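Local atomic coordinates of Gp26 (Listeria phage P40, PDB entry 4JZ5), a protein that probably cleaves the glycan strands of Listeria cell-wall peptidoglycan as the lysozyme-like (glycosyl hydrolase family 25) catalytic domain of a phage endolysin. Residues N53-Y58 with A94-S99; H80-E85 with L116-V121; G148-D153 with L168-R173. All coordinates share one frame; numbering follows the deposited sequence. Where two conformers were deposited one is given.

The three contacts join strands and a helix of one alpha/beta barrel, the fold of glycosyl hydrolase family 25. Contacts 1 and 2, with centres about 11 Å apart, meet directly: Gly54 N lies 2.9 Å from Tyr81 O and Gly54 O lies 3.2 Å from His80 NE2. Contact 3 continues the sheet from contact 2, their centres about 12 Å apart, with Leu116 O 2.8 Å from Tyr150 N. Contacts 1 and 3 do not touch, their centres being about 20 Å apart. Asp117 and Glu119 in contact 2 match the family's acidic Asp-X-Glu motif, consistent with an active site there, and Tyr150 of contact 3 packs against both.

Contact 1 (N53-Y58 with A94-S99); sequences NGTQKY and ANMLVS
Gly54 O accepts a hydrogen bond from His80 NE2 and is packed by the bent side chain of Met96, with Met96 CG 3.3 Å and Met96 CE 3.5 Å from Gly54 O. The setting is the alpha/beta barrel of family 25 glycosyl hydrolases, where the tight connection after strand 46-53 leans on helix 87-106. That connection contains a classic beta bulge, Gln56 and Lys57 both facing Asn53, and it carries the chain into the short antiparallel strand 57-58. The contact is a worked example of one flexible side chain filling the concave side of a turn. Met96 leaves the helix toward the turn, and its chain is then bent at chi2 (-71°) and again at chi3 (-72°); this double bend brings the terminal methyl over the Tyr58 ring. The methyl sits squarely over one ring face, Met96 CE being 3.8 Å from the Tyr58 ring centroid and only 10° off the normal, a CH-pi contact. The sulfur approaches the same ring obliquely, which makes this a Met-aromatic pair as well. On the other flank Thr55 CG2 packs on Met96 CG at 3.9 Å, and the two side chains cross at about a right angle. Thr55 also rests on Asp89, Asn92 and Glu93 of the preceding part of the helix, and Lys103, farther along it, makes a cation-pi contact with Tyr58. At the ring's hydroxyl end, Ser99 CB lies near the ring plane, 3.2 Å from Tyr58 OH.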
ATOM      1  N   ASN A  53      10.062   0.720  -6.576  1.00  6.14           N
ATOM      2  CA  ASN A  53      10.197   2.161  -6.751  1.00  6.24           C
ATOM      3  C   ASN A  53      10.352   2.424  -8.237  1.00  6.06           C
ATOM      4  O   ASN A  53      11.417   2.167  -8.818  1.00  6.63           O
ATOM      5  CB  ASN A  53      11.459   2.683  -6.065  1.00  8.12           C
ATOM      6  CG  ASN A  53      11.326   2.798  -4.563  1.00 13.50           C
ATOM      7  OD1 ASN A  53      10.322   2.414  -3.971  1.00 18.66           O
ATOM      8  ND2 ASN A  53      12.357   3.335  -3.933  1.00 15.13           N
ATOM      9  N   GLY A  54       9.295   2.926  -8.865  1.00  6.11           N
ATOM     10  CA  GLY A  54       9.317   3.125 -10.303  1.00  6.81           C
ATOM     11  C   GLY A  54       9.722   1.864 -11.050  1.00  6.06           C
ATOM     12  O   GLY A  54       9.365   0.756 -10.667  1.00  7.01           O
ATOM     13  N   THR A  55      10.475   2.059 -12.133  1.00  6.27           N
ATOM     14  CA  THR A  55      11.164   0.980 -12.826  1.00  7.61           C
ATOM     15  C   THR A  55      12.607   0.861 -12.339  1.00  6.98           C
ATOM     16  O   THR A  55      13.390   0.081 -12.877  1.00  9.96           O
ATOM     17  CB  THR A  55      11.169   1.204 -14.342  1.00  8.55           C
ATOM     18  OG1 THR A  55      11.586   2.542 -14.619  1.00  8.77           O
ATOM     19  CG2 THR A  55       9.794   0.969 -14.939  1.00  9.32           C
ATOM     20  N   GLN A  56      12.967   1.624 -11.312  1.00  7.35           N
ATOM     21  CA  GLN A  56      14.343   1.670 -10.840  1.00  8.69           C
ATOM     22  C   GLN A  56      14.737   0.369 -10.154  1.00  8.36           C
ATOM     23  O   GLN A  56      15.818  -0.158 -10.401  1.00 10.08           O
ATOM     24  CB  GLN A  56      14.518   2.840  -9.878  1.00  8.97           C
ATOM     25  CG  GLN A  56      15.927   3.013  -9.356  1.00 10.30           C
ATOM     26  CD  GLN A  56      16.081   4.230  -8.481  1.00 10.04           C
ATOM     27  OE1 GLN A  56      15.104   4.839  -8.040  1.00 11.06           O
ATOM     28  NE2 GLN A  56      17.328   4.603  -8.226  1.00 14.82           N
ATOM     29  N   LYS A  57      13.873  -0.152  -9.290  1.00  8.32           N
ATOM     30  CA  LYS A  57      14.197  -1.358  -8.539  1.00  8.07           C
ATOM     31  C   LYS A  57      12.951  -1.945  -7.904  1.00  7.26           C
ATOM     32  O   LYS A  57      11.962  -1.242  -7.656  1.00  7.38           O
ATOM     33  CB  LYS A  57      15.208  -1.041  -7.433  1.00 10.35           C
ATOM     34  CG  LYS A  57      14.641  -0.147  -6.348  1.00 11.14           C
ATOM     35  CD  LYS A  57      15.647   0.096  -5.224  1.00 15.58           C
ATOM     36  CE  LYS A  57      14.993   0.814  -4.051  1.00 22.33           C
ATOM     37  NZ  LYS A  57      15.994   1.292  -3.059  1.00 23.84           N
ATOM     38  N   TYR A  58      12.998  -3.245  -7.653  1.00  7.35           N
ATOM     39  CA  TYR A  58      12.087  -3.850  -6.701  1.00  7.15           C
ATOM     40  C   TYR A  58      12.564  -3.510  -5.302  1.00  6.73           C
ATOM     41  O   TYR A  58      13.758  -3.313  -5.071  1.00  8.35           O
ATOM     42  CB  TYR A  58      12.018  -5.365  -6.902  1.00  7.40           C
ATOM     43  CG  TYR A  58      11.466  -5.701  -8.267  1.00  8.60           C
ATOM     44  CD1 TYR A  58      10.098  -5.694  -8.502  1.00  9.25           C
ATOM     45  CD2 TYR A  58      12.311  -5.962  -9.337  1.00 10.27           C
ATOM     46  CE1 TYR A  58       9.586  -5.974  -9.763  1.00 11.20           C
ATOM     47  CE2 TYR A  58      11.809  -6.250 -10.601  1.00 11.85           C
ATOM     48  CZ  TYR A  58      10.448  -6.248 -10.809  1.00 11.90           C
ATOM     49  OH  TYR A  58       9.962  -6.536 -12.071  1.00 15.36           O
ATOM     50  N   ALA A  94       3.467   0.025 -14.212  1.00  5.27           N
ATOM     51  CA  ALA A  94       2.389  -0.903 -13.897  1.00  6.30           C
ATOM     52  C   ALA A  94       2.890  -2.344 -14.001  1.00  5.66           C
ATOM     53  O   ALA A  94       2.555  -3.181 -13.151  1.00  6.17           O
ATOM     54  CB  ALA A  94       1.214  -0.665 -14.816  1.00  6.52           C
ATOM     55  N   ASN A  95       3.707  -2.625 -15.011  1.00  6.10           N
ATOM     56  CA  ASN A  95       4.271  -3.960 -15.156  1.00  7.37           C
ATOM     57  C   ASN A  95       5.246  -4.332 -14.048  1.00  6.34           C
ATOM     58  O   ASN A  95       5.417  -5.505 -13.756  1.00  7.25           O
ATOM     59  CB  ASN A  95       4.937  -4.113 -16.513  1.00  8.65           C
ATOM     60  CG  ASN A  95       3.931  -4.241 -17.627  1.00 10.44           C
ATOM     61  OD1 ASN A  95       2.811  -4.699 -17.411  1.00 11.80           O
ATOM     62  ND2 ASN A  95       4.333  -3.865 -18.835  1.00 13.20           N
ATOM     63  N   MET A  96       5.879  -3.352 -13.407  1.00  6.38           N
ATOM     64  CA  MET A  96       6.698  -3.631 -12.221  1.00  7.22           C
ATOM     65  C   MET A  96       5.832  -4.218 -11.116  1.00  5.87           C
ATOM     66  O   MET A  96       6.197  -5.186 -10.456  1.00  6.60           O
ATOM     67  CB  MET A  96       7.359  -2.353 -11.689  1.00  7.88           C
ATOM     68  CG  MET A  96       8.473  -1.783 -12.551  1.00 11.83           C
ATOM     69  SD  MET A  96      10.010  -2.751 -12.559  1.00 10.28           S
ATOM     70  CE  MET A  96      10.679  -2.463 -10.934  1.00 12.59           C
ATOM     71  N   LEU A  97       4.688  -3.598 -10.876  1.00  5.88           N
ATOM     72  CA  LEU A  97       3.791  -4.081  -9.842  1.00  5.41           C
ATOM     73  C   LEU A  97       3.253  -5.472 -10.205  1.00  5.38           C
ATOM     74  O   LEU A  97       3.181  -6.354  -9.343  1.00  6.05           O
ATOM     75  CB  LEU A  97       2.666  -3.081  -9.597  1.00  5.63           C
ATOM     76  CG  LEU A  97       1.631  -3.445  -8.525  1.00  5.68           C
ATOM     77  CD1 LEU A  97       2.245  -3.828  -7.179  1.00  6.36           C
ATOM     78  CD2 LEU A  97       0.666  -2.297  -8.345  1.00  5.97           C
ATOM     79  N   VAL A  98       2.891  -5.680 -11.466  1.00  5.78           N
ATOM     80  CA  VAL A  98       2.442  -7.003 -11.903  1.00  6.10           C
ATOM     81  C   VAL A  98       3.552  -8.031 -11.713  1.00  6.19           C
ATOM     82  O   VAL A  98       3.310  -9.140 -11.201  1.00  6.39           O
ATOM     83  CB  VAL A  98       1.958  -6.972 -13.365  1.00  7.33           C
ATOM     84  CG1 VAL A  98       1.579  -8.379 -13.852  1.00  7.57           C
ATOM     85  CG2 VAL A  98       0.777  -6.034 -13.515  1.00  7.71           C
ATOM     86  N   SER A  99       4.773  -7.672 -12.100  1.00  6.29           N
ATOM     87  CA  SER A  99       5.904  -8.570 -11.934  1.00  6.65           C
ATOM     88  C   SER A  99       6.167  -8.900 -10.469  1.00  6.39           C
ATOM     89  O   SER A  99       6.477 -10.042 -10.134  1.00  7.23           O
ATOM     90  CB  SER A  99       7.145  -7.962 -12.573  1.00  8.14           C
ATOM     91  OG  SER A  99       7.041  -7.989 -13.984  1.00 16.11           O
TER

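Contact 2 (H80-E85 with L116-V121); sequences HYALFE and LDYEEV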
ATOM      1  N   HIS A  80       3.063  -0.100  -4.967  1.00  4.33           N
ATOM      2  CA  HIS A  80       4.102   0.397  -5.851  1.00  4.08           C
ATOM      3  C   HIS A  80       4.295   1.891  -5.656  1.00  4.63           C
ATOM      4  O   HIS A  80       3.322   2.643  -5.707  1.00  4.73           O
ATOM      5  CB  HIS A  80       3.680   0.168  -7.302  1.00  4.22           C
ATOM      6  CG  HIS A  80       4.644   0.735  -8.286  1.00  4.44           C
ATOM      7  ND1 HIS A  80       4.466   1.910  -8.986  1.00  6.60           N
ATOM      8  CD2 HIS A  80       5.850   0.253  -8.641  1.00  3.91           C
ATOM      9  CE1 HIS A  80       5.530   2.103  -9.756  1.00  4.12           C
ATOM     10  NE2 HIS A  80       6.381   1.115  -9.554  1.00  7.33           N
ATOM     11  N   TYR A  81       5.539   2.322  -5.440  1.00  4.56           N
ATOM     12  CA  TYR A  81       5.856   3.736  -5.307  1.00  4.90           C
ATOM     13  C   TYR A  81       6.097   4.314  -6.697  1.00  4.41           C
ATOM     14  O   TYR A  81       7.096   4.006  -7.361  1.00  5.55           O
ATOM     15  CB  TYR A  81       7.085   3.953  -4.405  1.00  6.62           C
ATOM     16  CG  TYR A  81       7.290   5.416  -4.104  1.00  7.19           C
ATOM     17  CD1 TYR A  81       7.959   6.242  -4.996  1.00  7.50           C
ATOM     18  CD2 TYR A  81       6.745   5.991  -2.969  1.00  8.94           C
ATOM     19  CE1 TYR A  81       8.122   7.588  -4.737  1.00  8.10           C
ATOM     20  CE2 TYR A  81       6.913   7.347  -2.701  1.00  9.60           C
ATOM     21  CZ  TYR A  81       7.578   8.132  -3.603  1.00  8.30           C
ATOM     22  OH  TYR A  81       7.734   9.478  -3.346  1.00 10.72           O
ATOM     23  N   ALA A  82       5.158   5.131  -7.151  1.00  5.24           N
ATOM     24  CA  ALA A  82       5.161   5.621  -8.523  1.00  5.59           C
ATOM     25  C   ALA A  82       6.179   6.717  -8.799  1.00  5.34           C
ATOM     26  O   ALA A  82       6.314   7.656  -8.014  1.00  6.01           O
ATOM     27  CB  ALA A  82       3.793   6.147  -8.866  1.00  7.55           C
ATOM     28  N   LEU A  83       6.834   6.602  -9.950  1.00  5.37           N
ATOM     29  CA  LEU A  83       7.788   7.591 -10.443  1.00  5.98           C
ATOM     30  C   LEU A  83       7.613   7.803 -11.950  1.00  5.57           C
ATOM     31  O   LEU A  83       8.530   8.245 -12.634  1.00  6.13           O
ATOM     32  CB  LEU A  83       9.212   7.125 -10.158  1.00  5.99           C
ATOM     33  CG  LEU A  83       9.560   7.092  -8.669  1.00  6.45           C
ATOM     34  CD1 LEU A  83      10.868   6.359  -8.421  1.00  8.03           C
ATOM     35  CD2 LEU A  83       9.619   8.491  -8.089  1.00  9.28           C
ATOM     36  N   PHE A  84       6.427   7.520 -12.484  1.00  5.48           N
ATOM     37  CA  PHE A  84       6.314   7.397 -13.931  1.00  6.25           C
ATOM     38  C   PHE A  84       6.323   8.722 -14.686  1.00  6.30           C
ATOM     39  O   PHE A  84       5.837   9.750 -14.212  1.00  6.66           O
ATOM     40  CB  PHE A  84       5.141   6.493 -14.362  1.00  5.91           C
ATOM     41  CG  PHE A  84       3.829   6.728 -13.648  1.00  5.28           C
ATOM     42  CD1 PHE A  84       3.079   7.875 -13.865  1.00  5.85           C
ATOM     43  CD2 PHE A  84       3.307   5.761 -12.818  1.00  5.55           C
ATOM     44  CE1 PHE A  84       1.851   8.048 -13.240  1.00  6.29           C
ATOM     45  CE2 PHE A  84       2.067   5.925 -12.213  1.00  5.06           C
ATOM     46  CZ  PHE A  84       1.342   7.066 -12.418  1.00  6.52           C
ATOM     47  N   GLU A  85       6.886   8.668 -15.884  1.00  6.47           N
ATOM     48  CA  GLU A  85       7.063   9.848 -16.722  1.00  6.95           C
ATOM     49  C   GLU A  85       5.862  10.156 -17.613  1.00  7.10           C
ATOM     50  O   GLU A  85       5.824  11.216 -18.235  1.00  7.51           O
ATOM     51  CB  GLU A  85       8.315   9.679 -17.599  1.00  7.44           C
ATOM     52  CG  GLU A  85       9.611   9.644 -16.786  1.00  7.53           C
ATOM     53  CD  GLU A  85      10.874   9.642 -17.617  1.00  8.28           C
ATOM     54  OE1 GLU A  85      10.783   9.602 -18.867  1.00  9.17           O
ATOM     55  OE2 GLU A  85      11.980   9.724 -17.010  1.00  9.71           O
ATOM     56  N   LEU A 116      -1.479   1.586  -5.971  1.00  4.31           N
ATOM     57  CA  LEU A 116      -0.656   2.642  -6.518  1.00  4.48           C
ATOM     58  C   LEU A 116      -0.434   3.696  -5.427  1.00  4.35           C
ATOM     59  O   LEU A 116      -1.398   4.303  -4.945  1.00  5.07           O
ATOM     60  CB  LEU A 116      -1.370   3.286  -7.702  1.00  4.38           C
ATOM     61  CG  LEU A 116      -0.727   4.533  -8.291  1.00  5.11           C
ATOM     62  CD1 LEU A 116       0.697   4.258  -8.714  1.00  5.91           C
ATOM     63  CD2 LEU A 116      -1.530   5.042  -9.478  1.00  5.86           C
ATOM     64  N   ASP A 117       0.824   3.914  -5.050  1.00  4.57           N
ATOM     65  CA  ASP A 117       1.225   4.975  -4.117  1.00  4.66           C
ATOM     66  C   ASP A 117       1.724   6.139  -4.956  1.00  4.56           C
ATOM     67  O   ASP A 117       2.791   6.050  -5.600  1.00  5.31           O
ATOM     68  CB  ASP A 117       2.326   4.396  -3.212  1.00  5.67           C
ATOM     69  CG  ASP A 117       2.976   5.403  -2.285  1.00  6.83           C
ATOM     70  OD1 ASP A 117       2.896   6.608  -2.523  1.00  6.98           O
ATOM     71  OD2 ASP A 117       3.615   4.961  -1.309  1.00  9.25           O
ATOM     72  N   TYR A 118       0.918   7.198  -5.029  1.00  5.17           N
ATOM     73  CA  TYR A 118       1.199   8.310  -5.932  1.00  5.71           C
ATOM     74  C   TYR A 118       1.287   9.573  -5.112  1.00  7.90           C
ATOM     75  O   TYR A 118       0.240  10.149  -4.763  1.00  8.37           O
ATOM     76  CB  TYR A 118       0.134   8.466  -7.040  1.00  7.42           C
ATOM     77  CG  TYR A 118       0.671   9.331  -8.150  1.00  6.48           C
ATOM     78  CD1 TYR A 118       1.443   8.797  -9.158  1.00  6.59           C
ATOM     79  CD2 TYR A 118       0.488  10.698  -8.143  1.00  7.63           C
ATOM     80  CE1 TYR A 118       1.999   9.592 -10.139  1.00  6.54           C
ATOM     81  CE2 TYR A 118       1.036  11.501  -9.124  1.00  7.15           C
ATOM     82  CZ  TYR A 118       1.806  10.952 -10.103  1.00  7.26           C
ATOM     83  OH  TYR A 118       2.350  11.779 -11.060  1.00  7.35           O
ATOM     84  N   GLU A 119       2.509   9.995  -4.791  1.00  7.44           N
ATOM     85  CA  GLU A 119       2.684  11.114  -3.874  1.00  9.27           C
ATOM     86  C   GLU A 119       3.760  12.110  -4.313  1.00  8.65           C
ATOM     87  O   GLU A 119       4.106  13.023  -3.563  1.00  9.32           O
ATOM     88  CB  GLU A 119       2.967  10.576  -2.481  1.00 10.77           C
ATOM     89  CG  GLU A 119       4.269   9.831  -2.356  1.00 10.35           C
ATOM     90  CD  GLU A 119       4.440   9.181  -0.969  1.00  9.21           C
ATOM     91  OE1 GLU A 119       4.104   8.006  -0.764  1.00  8.59           O
ATOM     92  OE2 GLU A 119       4.951   9.856  -0.049  1.00 12.70           O
ATOM     93  N   GLU A 120       4.276  11.951  -5.529  1.00  9.04           N
ATOM     94  CA  GLU A 120       5.117  12.960  -6.166  1.00  8.99           C
ATOM     95  C   GLU A 120       4.864  12.843  -7.656  1.00  7.65           C
ATOM     96  O   GLU A 120       4.303  11.852  -8.117  1.00  7.52           O
ATOM     97  CB  GLU A 120       6.600  12.770  -5.827  1.00 10.24           C
ATOM     98  CG  GLU A 120       7.242  11.495  -6.359  1.00  9.88           C
ATOM     99  CD  GLU A 120       8.736  11.455  -6.071  1.00 10.67           C
ATOM    100  OE1 GLU A 120       9.504  12.108  -6.813  1.00 12.85           O
ATOM    101  OE2 GLU A 120       9.148  10.790  -5.084  1.00 10.69           O
ATOM    102  N   VAL A 121       5.256  13.865  -8.403  1.00  8.17           N
ATOM    103  CA  VAL A 121       4.972  13.915  -9.830  1.00  7.58           C
ATOM    104  C   VAL A 121       6.257  13.950 -10.639  1.00  7.85           C
ATOM    105  O   VAL A 121       7.096  14.824 -10.437  1.00 10.09           O
ATOM    106  CB  VAL A 121       4.114  15.136 -10.188  1.00  9.23           C
ATOM    107  CG1 VAL A 121       3.796  15.131 -11.674  1.00 10.29           C
ATOM    108  CG2 VAL A 121       2.833  15.151  -9.355  1.00  9.92           C
TER
HETATM  109  O   HOH W   1       7.739  10.897  -0.915  1.00 28.74           O
HETATM  110  O   HOH W   2       5.613   9.921  -9.510  1.00  7.66           O
HETATM  111  O   HOH W   3       4.736   8.306  -5.691  1.00  7.71           O
HETATM  112  O   HOH W   4       4.707  10.703 -11.916  1.00  6.30           O
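Ala82 CB is the small knob of this contact, set in a hollow walled by Leu116 CD1 and Tyr118 CD1, each 3.6 Å from it. The larger Phe84 closes the same pocket: its ring lies obliquely against that of Tyr118, Phe84 CZ to Tyr118 CE1 being 3.5 Å, and also reaches Leu116 CD1. Parallel pairing positions these shapes, through Asp117 N to His80 O (2.9 Å) and Ala82 N to Asp117 O (3.0 Å). Beyond the pairing the chains splay, and water fills the gap: one molecule bridges Ala82 O, Asp117 O and Glu119 N, and lies above one face of the Tyr81 ring, displaced toward its rim. A chi1 of -172° extends the Tyr81 side chain into a group of three acids. Tyr81 OH donates to the anti lone pair of Glu120 OE2 at 2.6 Å, the carboxylate standing almost perpendicular to the ring, while Glu119 and Asp117 flank CE2 and CD2. These last two match the family's Asp-X-Glu motif, consistent with an active site here. The paired strands, 76-81 and 114-117, belong to a beta-alpha-beta unit whose helix 87-106 covers His80 and Phe84, while helix 128-143 backs Leu116 and Tyr118.

Contact 3 (G148-D153 with L168-R173); sequences GLYAGD and LRWVAR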
ATOM      1  N   GLY A 148      -6.078  -0.362  -5.368  1.00  4.31           N
ATOM      2  CA  GLY A 148      -6.432   0.900  -4.761  1.00  5.25           C
ATOM      3  C   GLY A 148      -5.386   1.980  -4.985  1.00  4.07           C
ATOM      4  O   GLY A 148      -4.411   1.784  -5.711  1.00  4.61           O
ATOM      5  N   LEU A 149      -5.620   3.129  -4.347  1.00  4.32           N
ATOM      6  CA  LEU A 149      -4.841   4.335  -4.562  1.00  4.62           C
ATOM      7  C   LEU A 149      -4.508   4.937  -3.208  1.00  4.11           C
ATOM      8  O   LEU A 149      -5.377   5.064  -2.356  1.00  4.58           O
ATOM      9  CB  LEU A 149      -5.643   5.327  -5.393  1.00  4.73           C
ATOM     10  CG  LEU A 149      -4.978   6.663  -5.702  1.00  5.00           C
ATOM     11  CD1 LEU A 149      -3.713   6.507  -6.518  1.00  5.73           C
ATOM     12  CD2 LEU A 149      -5.975   7.559  -6.426  1.00  7.09           C
ATOM     13  N   TYR A 150      -3.234   5.311  -3.046  1.00  4.76           N
ATOM     14  CA  TYR A 150      -2.725   5.930  -1.825  1.00  4.16           C
ATOM     15  C   TYR A 150      -2.108   7.283  -2.124  1.00  4.29           C
ATOM     16  O   TYR A 150      -1.319   7.423  -3.054  1.00  5.02           O
ATOM     17  CB  TYR A 150      -1.655   5.038  -1.177  1.00  4.29           C
ATOM     18  CG  TYR A 150      -0.817   5.720  -0.115  1.00  4.56           C
ATOM     19  CD1 TYR A 150       0.310   6.472  -0.460  1.00  5.25           C
ATOM     20  CD2 TYR A 150      -1.143   5.602   1.231  1.00  5.03           C
ATOM     21  CE1 TYR A 150       1.076   7.088   0.493  1.00  5.65           C
ATOM     22  CE2 TYR A 150      -0.380   6.224   2.198  1.00  5.03           C
ATOM     23  CZ  TYR A 150       0.738   6.960   1.825  1.00  5.12           C
ATOM     24  OH  TYR A 150       1.535   7.591   2.748  1.00  7.02           O
ATOM     25  N   ALA A 151      -2.420   8.251  -1.259  1.00  4.93           N
ATOM     26  CA  ALA A 151      -1.688   9.510  -1.181  1.00  5.62           C
ATOM     27  C   ALA A 151      -2.045  10.178   0.142  1.00  5.28           C
ATOM     28  O   ALA A 151      -2.999   9.788   0.835  1.00  5.48           O
ATOM     29  CB  ALA A 151      -2.024  10.423  -2.349  1.00  6.80           C
ATOM     30  N   GLY A 152      -1.266  11.180   0.533  1.00  6.26           N
ATOM     31  CA  GLY A 152      -1.655  12.033   1.633  1.00  6.84           C
ATOM     32  C   GLY A 152      -2.879  12.871   1.287  1.00  6.62           C
ATOM     33  O   GLY A 152      -3.134  13.180   0.121  1.00  6.53           O
ATOM     34  N   ASP A 153      -3.615  13.211   2.336  0.51  7.59           N
ATOM     35  CA  ASP A 153      -4.809  14.044   2.300  0.51  7.54           C
ATOM     36  C   ASP A 153      -4.688  15.236   1.337  0.51  9.71           C
ATOM     37  O   ASP A 153      -5.434  15.345   0.368  0.51  8.93           O
ATOM     38  CB  ASP A 153      -5.063  14.515   3.737  0.51  8.35           C
ATOM     39  CG  ASP A 153      -6.399  15.205   3.925  0.51 12.14           C
ATOM     40  OD1 ASP A 153      -7.167  15.382   2.958  0.51 13.03           O
ATOM     41  OD2 ASP A 153      -6.680  15.585   5.080  0.51 16.18           O
ATOM     42  N   LEU A 168      -9.963   1.083  -3.625  1.00  5.51           N
ATOM     43  CA  LEU A 168      -9.814   1.382  -2.204  1.00  5.39           C
ATOM     44  C   LEU A 168      -9.055   2.684  -1.963  1.00  4.79           C
ATOM     45  O   LEU A 168      -7.940   2.853  -2.435  1.00  4.88           O
ATOM     46  CB  LEU A 168      -9.106   0.226  -1.499  1.00  6.64           C
ATOM     47  CG  LEU A 168      -9.341   0.151   0.012  1.00  6.81           C
ATOM     48  CD1 LEU A 168      -9.350  -1.307   0.484  1.00 10.88           C
ATOM     49  CD2 LEU A 168      -8.291   0.935   0.777  1.00  8.10           C
ATOM     50  N   ARG A 169      -9.688   3.595  -1.230  1.00  4.93           N
ATOM     51  CA  ARG A 169      -9.079   4.878  -0.881  1.00  5.13           C
ATOM     52  C   ARG A 169      -8.202   4.761   0.361  1.00  4.66           C
ATOM     53  O   ARG A 169      -8.709   4.593   1.473  1.00  5.39           O
ATOM     54  CB  ARG A 169     -10.162   5.914  -0.609  1.00  6.09           C
ATOM     55  CG  ARG A 169     -11.093   6.202  -1.776  1.00  6.51           C
ATOM     56  CD  ARG A 169     -12.335   6.975  -1.337  1.00  8.11           C
ATOM     57  NE  ARG A 169     -12.045   8.298  -0.780  1.00  8.09           N
ATOM     58  CZ  ARG A 169     -11.973   9.424  -1.482  1.00  8.95           C
ATOM     59  NH1 ARG A 169     -12.178   9.438  -2.790  1.00  9.55           N
ATOM     60  NH2 ARG A 169     -11.701  10.557  -0.850  1.00  9.64           N
ATOM     61  N   TRP A 170      -6.895   4.854   0.154  1.00  4.34           N
ATOM     62  CA  TRP A 170      -5.909   4.740   1.217  1.00  4.55           C
ATOM     63  C   TRP A 170      -5.302   6.133   1.393  1.00  4.18           C
ATOM     64  O   TRP A 170      -4.553   6.614   0.538  1.00  5.17           O
ATOM     65  CB  TRP A 170      -4.882   3.685   0.822  1.00  4.48           C
ATOM     66  CG  TRP A 170      -3.864   3.363   1.863  1.00  4.50           C
ATOM     67  CD1 TRP A 170      -3.834   3.775   3.167  1.00  4.38           C
ATOM     68  CD2 TRP A 170      -2.710   2.548   1.673  1.00  4.13           C
ATOM     69  NE1 TRP A 170      -2.737   3.255   3.791  1.00  4.80           N
ATOM     70  CE2 TRP A 170      -2.024   2.502   2.897  1.00  4.34           C
ATOM     71  CE3 TRP A 170      -2.182   1.857   0.577  1.00  4.82           C
ATOM     72  CZ2 TRP A 170      -0.836   1.803   3.052  1.00  5.18           C
ATOM     73  CZ3 TRP A 170      -1.010   1.156   0.737  1.00  5.22           C
ATOM     74  CH2 TRP A 170      -0.340   1.144   1.961  1.00  6.01           C
ATOM     75  N   VAL A 171      -5.683   6.801   2.476  1.00  5.03           N
ATOM     76  CA  VAL A 171      -5.367   8.212   2.664  1.00  4.88           C
ATOM     77  C   VAL A 171      -4.528   8.415   3.916  1.00  4.87           C
ATOM     78  O   VAL A 171      -4.869   7.910   4.987  1.00  5.40           O
ATOM     79  CB  VAL A 171      -6.647   9.061   2.767  1.00  5.88           C
ATOM     80  CG1 VAL A 171      -6.301  10.541   2.804  1.00  6.76           C
ATOM     81  CG2 VAL A 171      -7.589   8.768   1.599  1.00  7.12           C
ATOM     82  N   ALA A 172      -3.432   9.155   3.770  1.00  5.19           N
ATOM     83  CA  ALA A 172      -2.555   9.456   4.894  1.00  5.12           C
ATOM     84  C   ALA A 172      -2.847  10.813   5.504  1.00  5.76           C
ATOM     85  O   ALA A 172      -3.012  11.812   4.796  1.00  6.15           O
ATOM     86  CB  ALA A 172      -1.108   9.391   4.460  1.00  5.99           C
ATOM     87  N   ARG A 173      -2.874  10.836   6.830  1.00  5.76           N
ATOM     88  CA  ARG A 173      -2.924  12.084   7.591  1.00  6.58           C
ATOM     89  C   ARG A 173      -2.416  11.774   8.982  1.00  6.23           C
ATOM     90  O   ARG A 173      -3.014  10.954   9.678  1.00  6.21           O
ATOM     91  CB  ARG A 173      -4.337  12.652   7.662  1.00  7.37           C
ATOM     92  CG  ARG A 173      -4.424  14.003   8.388  1.00  9.95           C
ATOM     93  CD  ARG A 173      -3.645  15.087   7.655  1.00 11.90           C
ATOM     94  NE  ARG A 173      -3.686  16.369   8.354  1.00 14.53           N
ATOM     95  CZ  ARG A 173      -4.672  17.261   8.259  1.00 16.61           C
ATOM     96  NH1 ARG A 173      -5.727  17.044   7.490  1.00 15.97           N
ATOM     97  NH2 ARG A 173      -4.603  18.390   8.952  1.00 18.76           N
TER
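Leu149 is held to the neighbouring strand through both its peptide atoms: Leu149 N donates to Leu168 O at 3.0 Å and 169°, and Leu149 O accepts from Trp170 N at 2.9 Å. They begin the parallel ladder of a beta-alpha-beta unit of the barrel, strand 147-152, helix 153-158 and strand 169-172, and illustrate how such a ladder uses its donors and acceptors by turns. Ala151 repeats the pattern, its N bonding to Trp170 O at 3.2 Å and its O receiving Ala172 N. The last rung is Asp153 N to Ala172 O, 2.9 Å, just past Gly152, which occupies the N-cap position of the helix. Tyr150, between the Leu149 and Ala151 rungs, directs its peptide N and O the other way, to Leu116 of strand 114-117 and to Tyr118 just beyond its end, while Tyr150 CA offers a CA-H...O contact to Trp170 O at 3.1 Å. On the face carrying Tyr150, Trp170 and Ala172, the edge of Tyr150 meets the face of Trp170 at 68°, a T-shaped pair in which Tyr150 CD2 stands over the indole, 3.5 Å from Trp170 CD2. Swung away from its own N (chi1 165°), the Tyr150 side chain is laid alongside the neighbouring strand, where it reaches both the indole and Ala172 CB. The Tyr150 hydroxyl and the indole N-H of Trp170 are bonded to Gln193 OE1 and Asn210 OD1. Asp153 was deposited in two conformers, and the bonds of its OD2 to Ser186 N and, as a salt bridge, to Arg173 NH1 at 3.0 Å belong to one of them and are less certain; the bridge is bent, with Arg173 NH1 on the anti side of the carboxylate but tilted out of its plane.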